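PDB 6UUK: muramoyltetrapeptide carboxypeptidase from Oxalobacter formigenes OXCC13, which probably acts as a serine-type carboxypeptidase of the S66 family, trimming the terminal D-alanine from the tetrapeptide stems of peptidoglycan fragments. Local coordinates for residues R131-L136 with F154-M159; I242-D247 with L323-R328. All blocks are in the same frame, centred on the assembly; numbering follows the deposited sequence.

How the contacts relate
Both contacts are buried and apolar, and neither places a polar bond between its two segments. Contact 1 lies in the LD-carboxypeptidase N-terminal region and packs a loop against helix 155-163, leucines meeting a valine and the rim of a phenylalanine. Contact 2, nearer the middle of the chain, joins strands of two different sheets, and there a leucine methyl sits over a ring face. Their centres are about 17 Å apart, yet they touch: V325 CG1 packs on M159 CE at 3.7 Å, so the helix of contact 1 backs onto the strand of contact 2. The polar links lie around them: contact 1 has R131 at the subunit interface, contact 2 has E246 of the predicted charge relay.

Contact 1. Residues R131-L136 with F154-M159; sequences RLLHDL and FTVFEM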
loop_
_atom_site.group_PDB
_atom_site.type_symbol
_atom_site.label_atom_id
_atom_site.label_comp_id
_atom_site.label_asym_id
_atom_site.label_seq_id
_atom_site.Cartn_x
_atom_site.Cartn_y
_atom_site.Cartn_z
ATOM N N ARG B 131 -12.121 -3.208 -8.136
ATOM C CA ARG B 131 -13.546 -3.124 -7.834
ATOM C C ARG B 131 -14.366 -4.241 -8.466
ATOM O O ARG B 131 -15.555 -4.359 -8.153
ATOM C CB ARG B 131 -14.107 -1.780 -8.299
ATOM C CG ARG B 131 -13.997 -0.655 -7.289
ATOM C CD ARG B 131 -14.900 0.500 -7.692
ATOM N NE ARG B 131 -15.048 1.490 -6.630
ATOM C CZ ARG B 131 -15.972 2.445 -6.627
ATOM N NH1 ARG B 131 -16.039 3.305 -5.621
ATOM N NH2 ARG B 131 -16.836 2.535 -7.628
ATOM N N LEU B 132 -13.777 -5.056 -9.344
ATOM C CA LEU B 132 -14.561 -6.043 -10.074
ATOM C C LEU B 132 -13.832 -7.376 -10.205
ATOM O O LEU B 132 -14.073 -8.123 -11.159
ATOM C CB LEU B 132 -14.942 -5.511 -11.459
ATOM C CG LEU B 132 -13.904 -4.672 -12.212
ATOM C CD1 LEU B 132 -12.845 -5.540 -12.878
ATOM C CD2 LEU B 132 -14.584 -3.776 -13.234
ATOM N N LEU B 133 -12.949 -7.700 -9.257
ATOM C CA LEU B 133 -12.264 -8.987 -9.304
ATOM C C LEU B 133 -13.239 -10.148 -9.148
ATOM O O LEU B 133 -13.028 -11.218 -9.730
ATOM C CB LEU B 133 -11.186 -9.053 -8.222
ATOM C CG LEU B 133 -9.923 -8.224 -8.464
ATOM C CD1 LEU B 133 -8.990 -8.317 -7.270
ATOM C CD2 LEU B 133 -9.220 -8.683 -9.732
ATOM N N HIS B 134 -14.310 -9.957 -8.375
ATOM C CA HIS B 134 -15.306 -11.005 -8.196
ATOM C C HIS B 134 -16.334 -11.036 -9.318
ATOM O O HIS B 134 -16.985 -12.067 -9.514
ATOM C CB HIS B 134 -16.014 -10.832 -6.851
ATOM C CG HIS B 134 -15.095 -10.904 -5.672
ATOM N ND1 HIS B 134 -14.632 -12.098 -5.163
ATOM C CD2 HIS B 134 -14.552 -9.931 -4.902
ATOM C CE1 HIS B 134 -13.844 -11.858 -4.130
ATOM N NE2 HIS B 134 -13.779 -10.551 -3.950
ATOM N N ASP B 135 -16.497 -9.934 -10.055
ATOM C CA ASP B 135 -17.435 -9.928 -11.173
ATOM C C ASP B 135 -16.887 -10.696 -12.368
ATOM O O ASP B 135 -17.664 -11.211 -13.182
ATOM C CB ASP B 135 -17.765 -8.491 -11.578
ATOM C CG ASP B 135 -18.411 -7.702 -10.457
ATOM O OD1 ASP B 135 -19.105 -8.316 -9.620
ATOM O OD2 ASP B 135 -18.228 -6.467 -10.415
ATOM N N LEU B 136 -15.568 -10.785 -12.491
ATOM C CA LEU B 136 -14.936 -11.470 -13.606
ATOM C C LEU B 136 -14.806 -12.962 -13.317
ATOM O O LEU B 136 -14.901 -13.412 -12.172
ATOM C CB LEU B 136 -13.555 -10.876 -13.890
ATOM C CG LEU B 136 -13.461 -9.351 -13.952
ATOM C CD1 LEU B 136 -12.024 -8.909 -14.161
ATOM C CD2 LEU B 136 -14.362 -8.786 -15.036
ATOM N N PHE B 154 -3.499 -2.127 -13.954
ATOM C CA PHE B 154 -3.787 -3.384 -14.634
ATOM C C PHE B 154 -2.926 -4.537 -14.132
ATOM O O PHE B 154 -3.171 -5.683 -14.524
ATOM C CB PHE B 154 -3.605 -3.212 -16.143
ATOM C CG PHE B 154 -4.353 -4.220 -16.965
ATOM C CD1 PHE B 154 -5.737 -4.187 -17.030
ATOM C CD2 PHE B 154 -3.677 -5.192 -17.681
ATOM C CE1 PHE B 154 -6.432 -5.111 -17.786
ATOM C CE2 PHE B 154 -4.367 -6.119 -18.441
ATOM C CZ PHE B 154 -5.745 -6.076 -18.495
ATOM N N THR B 155 -1.927 -4.264 -13.288
ATOM C CA THR B 155 -1.178 -5.343 -12.653
ATOM C C THR B 155 -2.087 -6.210 -11.791
ATOM O O THR B 155 -1.874 -7.423 -11.686
ATOM C CB THR B 155 -0.033 -4.766 -11.816
ATOM O OG1 THR B 155 0.804 -3.949 -12.643
ATOM C CG2 THR B 155 0.809 -5.879 -11.203
ATOM N N VAL B 156 -3.108 -5.606 -11.178
ATOM C CA VAL B 156 -4.085 -6.368 -10.405
ATOM C C VAL B 156 -4.782 -7.392 -11.291
ATOM O O VAL B 156 -4.998 -8.542 -10.888
ATOM C CB VAL B 156 -5.092 -5.412 -9.738
ATOM C CG1 VAL B 156 -6.234 -6.184 -9.098
ATOM C CG2 VAL B 156 -4.391 -4.536 -8.709
ATOM N N PHE B 157 -5.136 -6.996 -12.516
ATOM C CA PHE B 157 -5.786 -7.920 -13.437
ATOM C C PHE B 157 -4.853 -9.049 -13.853
ATOM O O PHE B 157 -5.305 -10.179 -14.063
ATOM C CB PHE B 157 -6.283 -7.161 -14.669
ATOM C CG PHE B 157 -7.141 -7.984 -15.590
ATOM C CD1 PHE B 157 -6.572 -8.737 -16.605
ATOM C CD2 PHE B 157 -8.518 -7.993 -15.450
ATOM C CE1 PHE B 157 -7.360 -9.487 -17.455
ATOM C CE2 PHE B 157 -9.309 -8.743 -16.299
ATOM C CZ PHE B 157 -8.729 -9.491 -17.301
ATOM N N GLU B 158 -3.556 -8.765 -13.968
ATOM C CA GLU B 158 -2.610 -9.758 -14.459
ATOM C C GLU B 158 -2.173 -10.749 -13.388
ATOM O O GLU B 158 -1.690 -11.833 -13.731
ATOM C CB GLU B 158 -1.382 -9.061 -15.049
ATOM C CG GLU B 158 -1.697 -8.177 -16.243
ATOM C CD GLU B 158 -0.452 -7.679 -16.948
ATOM O OE1 GLU B 158 0.664 -8.039 -16.517
ATOM O OE2 GLU B 158 -0.591 -6.928 -17.936
HETATM N N MSE B 159 -2.328 -10.410 -12.111
HETATM C CA MSE B 159 -1.966 -11.329 -11.039
HETATM C C MSE B 159 -3.027 -12.411 -10.870
HETATM O O MSE B 159 -2.708 -13.574 -10.623
HETATM C CB MSE B 159 -1.764 -10.577 -9.722
HETATM C CG MSE B 159 -0.570 -9.632 -9.712
HETATM SE SE MSE B 159 1.116 -10.511 -10.153
HETATM C CE MSE B 159 1.242 -10.019 -12.036
#
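L132 O accepts two weak backbone bonds, from D135 N at 3.2 Å and from L136 N at 3.3 Å, and the turn they close brings L133 and L136 up to the helix carrying V156 and F157. L133 straddles V156: both of its methyls, CD1 and CD2, lie 3.9 Å from V156 CG1, so the valine branch sits in the fork of the leucine, the two side chains crossing at about a right angle. V156 offers that branch because CG1 is anti to the backbone N (chi1 172°). A turn of the loop further on, L136 CD1 meets the F157 ring at its edge, near the ring plane, 3.5 Å from CE2. F157 CB in turn lies over one face of the F154 ring. The helix follows strand 147-150 and S152, the predicted nucleophile, a strand-turn-helix layout consistent with a nucleophile elbow, and T155 OG1 bonds S152 O. R131 reaches the other way, bridging to E256 of the second subunit. The loop is wedged between two helices, L136 also resting on M109 of helix 101-111, while V156 also packs on M225 of helix 223-228 and F157 meets F148 of strand 147-150.

Contact 2. Residues I242-D247 with L323-R328; sequences ILFVED and LPVGGR
Strand 242-247 and strand 323-325 face each other without pairing, F244 CA and L323 CA being 9.5 Å apart, because they belong to different sheets of the two-domain S66 LD-carboxypeptidase fold. Strand 242-248 runs inside the second sheet, whereas 323-325 is an edge strand of the first. The chain leaves it through a type II beta turn from P324 to G327, closed by G327 N to P324 O at 3.2 Å, and then enters strand 328-333 of the second sheet. G326 takes the turn's positive-phi position (phi 105°), where a side chain would collide with the carbonyl O of V325, which calls for glycine.

F244 bridges the gap between the sheets. Its CG is tucked between the backbone N and the carbonyl carbon (chi1 68°), and the ring stands out from the strand toward L323 and V325. L323 CD1 lies over one face in a CH-pi contact, 3.8 Å from the F244 ring centroid and 16° off the ring normal, shifted toward the CD2-CE2 side. Were the F244 ring cut back to an alanine, L323 CD1 would probably lose the aromatic face it packs on, and a gap would be likely to open between the two sheets beside V325. The ring also packs on L218 and V275 from the strands flanking its own, and on S170 of the first sheet. Two residues on, E246, whose CB leaves the backbone on the same side as that of F244, is a predicted charge-relay residue, with a weak hydrogen bond between E246 OE2 and H316 ND1; the strand that carries this packing therefore also carries a member of the predicted triad, the F244 side chain being about 10 Å from that of H316. V325 approaches from another direction, crossing F244 at about a right angle, its CG2 near the ring plane and 3.8 Å from F244 CZ.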
loop_
_atom_site.group_PDB
_atom_site.type_symbol
_atom_site.label_atom_id
_atom_site.label_comp_id
_atom_site.label_asym_id
_atom_site.label_seq_id
_atom_site.Cartn_x
_atom_site.Cartn_y
_atom_site.Cartn_z
ATOM N N ILE B 242 11.371 -15.010 -11.020
ATOM C CA ILE B 242 12.085 -13.746 -11.153
ATOM C C ILE B 242 11.049 -12.633 -11.083
ATOM O O ILE B 242 10.240 -12.464 -12.005
ATOM C CB ILE B 242 12.895 -13.681 -12.455
ATOM C CG1 ILE B 242 13.822 -14.894 -12.562
ATOM C CG2 ILE B 242 13.699 -12.393 -12.519
ATOM C CD1 ILE B 242 14.677 -14.903 -13.809
ATOM N N LEU B 243 11.069 -11.874 -9.992
ATOM C CA LEU B 243 10.071 -10.848 -9.724
ATOM C C LEU B 243 10.609 -9.480 -10.123
ATOM O O LEU B 243 11.746 -9.132 -9.785
ATOM C CB LEU B 243 9.680 -10.852 -8.245
ATOM C CG LEU B 243 8.617 -9.848 -7.793
ATOM C CD1 LEU B 243 7.273 -10.164 -8.422
ATOM C CD2 LEU B 243 8.509 -9.834 -6.278
ATOM N N PHE B 244 9.793 -8.709 -10.840
ATOM C CA PHE B 244 10.138 -7.353 -11.240
ATOM C C PHE B 244 9.068 -6.384 -10.757
ATOM O O PHE B 244 7.878 -6.712 -10.724
ATOM C CB PHE B 244 10.307 -7.239 -12.766
ATOM C CG PHE B 244 9.031 -7.425 -13.540
ATOM C CD1 PHE B 244 8.597 -8.693 -13.892
ATOM C CD2 PHE B 244 8.276 -6.332 -13.933
ATOM C CE1 PHE B 244 7.427 -8.866 -14.609
ATOM C CE2 PHE B 244 7.106 -6.500 -14.649
ATOM C CZ PHE B 244 6.681 -7.769 -14.988
ATOM N N VAL B 245 9.503 -5.179 -10.375
ATOM C CA VAL B 245 8.614 -4.158 -9.836
ATOM C C VAL B 245 8.978 -2.802 -10.427
ATOM O O VAL B 245 10.087 -2.585 -10.919
ATOM C CB VAL B 245 8.665 -4.088 -8.292
ATOM C CG1 VAL B 245 8.086 -5.352 -7.677
ATOM C CG2 VAL B 245 10.093 -3.864 -7.818
ATOM N N GLU B 246 8.015 -1.882 -10.367
ATOM C CA GLU B 246 8.210 -0.505 -10.800
ATOM C C GLU B 246 7.113 0.350 -10.181
ATOM O O GLU B 246 6.084 -0.163 -9.733
ATOM C CB GLU B 246 8.208 -0.383 -12.329
ATOM C CG GLU B 246 6.985 -0.972 -13.026
ATOM C CD GLU B 246 5.777 -0.054 -12.985
ATOM O OE1 GLU B 246 4.641 -0.567 -12.905
ATOM O OE2 GLU B 246 5.964 1.180 -13.030
ATOM N N ASP B 247 7.342 1.662 -10.167
ATOM C CA ASP B 247 6.387 2.593 -9.578
ATOM C C ASP B 247 6.777 4.012 -9.972
ATOM O O ASP B 247 7.855 4.253 -10.520
ATOM C CB ASP B 247 6.333 2.450 -8.054
ATOM C CG ASP B 247 4.923 2.549 -7.509
ATOM O OD1 ASP B 247 4.078 3.202 -8.155
ATOM O OD2 ASP B 247 4.660 1.970 -6.434
ATOM N N LEU B 323 6.863 -7.157 -21.061
ATOM C CA LEU B 323 7.346 -8.294 -20.289
ATOM C C LEU B 323 6.239 -9.325 -20.143
ATOM O O LEU B 323 5.207 -9.034 -19.519
ATOM C CB LEU B 323 7.837 -7.841 -18.915
ATOM C CG LEU B 323 9.018 -6.871 -18.919
ATOM C CD1 LEU B 323 9.388 -6.455 -17.503
ATOM C CD2 LEU B 323 10.215 -7.488 -19.627
ATOM N N PRO B 324 6.401 -10.528 -20.699
ATOM C CA PRO B 324 5.379 -11.569 -20.525
ATOM C C PRO B 324 5.288 -12.057 -19.088
ATOM O O PRO B 324 6.137 -12.832 -18.635
ATOM C CB PRO B 324 5.849 -12.687 -21.466
ATOM C CG PRO B 324 6.794 -12.024 -22.422
ATOM C CD PRO B 324 7.458 -10.942 -21.635
ATOM N N VAL B 325 4.265 -11.610 -18.364
ATOM C CA VAL B 325 4.060 -12.061 -16.992
ATOM C C VAL B 325 3.606 -13.515 -17.016
ATOM O O VAL B 325 2.558 -13.845 -17.584
ATOM C CB VAL B 325 3.043 -11.173 -16.266
ATOM C CG1 VAL B 325 2.706 -11.762 -14.907
ATOM C CG2 VAL B 325 3.587 -9.761 -16.120
ATOM N N GLY B 326 4.394 -14.390 -16.397
ATOM C CA GLY B 326 4.131 -15.812 -16.403
ATOM C C GLY B 326 5.029 -16.617 -17.315
ATOM O O GLY B 326 4.941 -17.851 -17.311
ATOM N N GLY B 327 5.882 -15.960 -18.094
ATOM C CA GLY B 327 6.793 -16.646 -18.981
ATOM C C GLY B 327 7.986 -17.225 -18.245
ATOM O O GLY B 327 8.085 -17.195 -17.018
ATOM N N ARG B 328 8.913 -17.763 -19.030
ATOM C CA ARG B 328 10.119 -18.407 -18.517
ATOM C C ARG B 328 11.297 -17.484 -18.812
ATOM O O ARG B 328 11.755 -17.391 -19.954
ATOM C CB ARG B 328 10.298 -19.781 -19.151
ATOM C CG ARG B 328 11.493 -20.571 -18.649
ATOM C CD ARG B 328 11.446 -21.982 -19.207
ATOM N NE ARG B 328 11.241 -21.977 -20.653
ATOM C CZ ARG B 328 10.742 -22.998 -21.343
ATOM N NH1 ARG B 328 10.386 -24.112 -20.718
ATOM N NH2 ARG B 328 10.592 -22.904 -22.657
#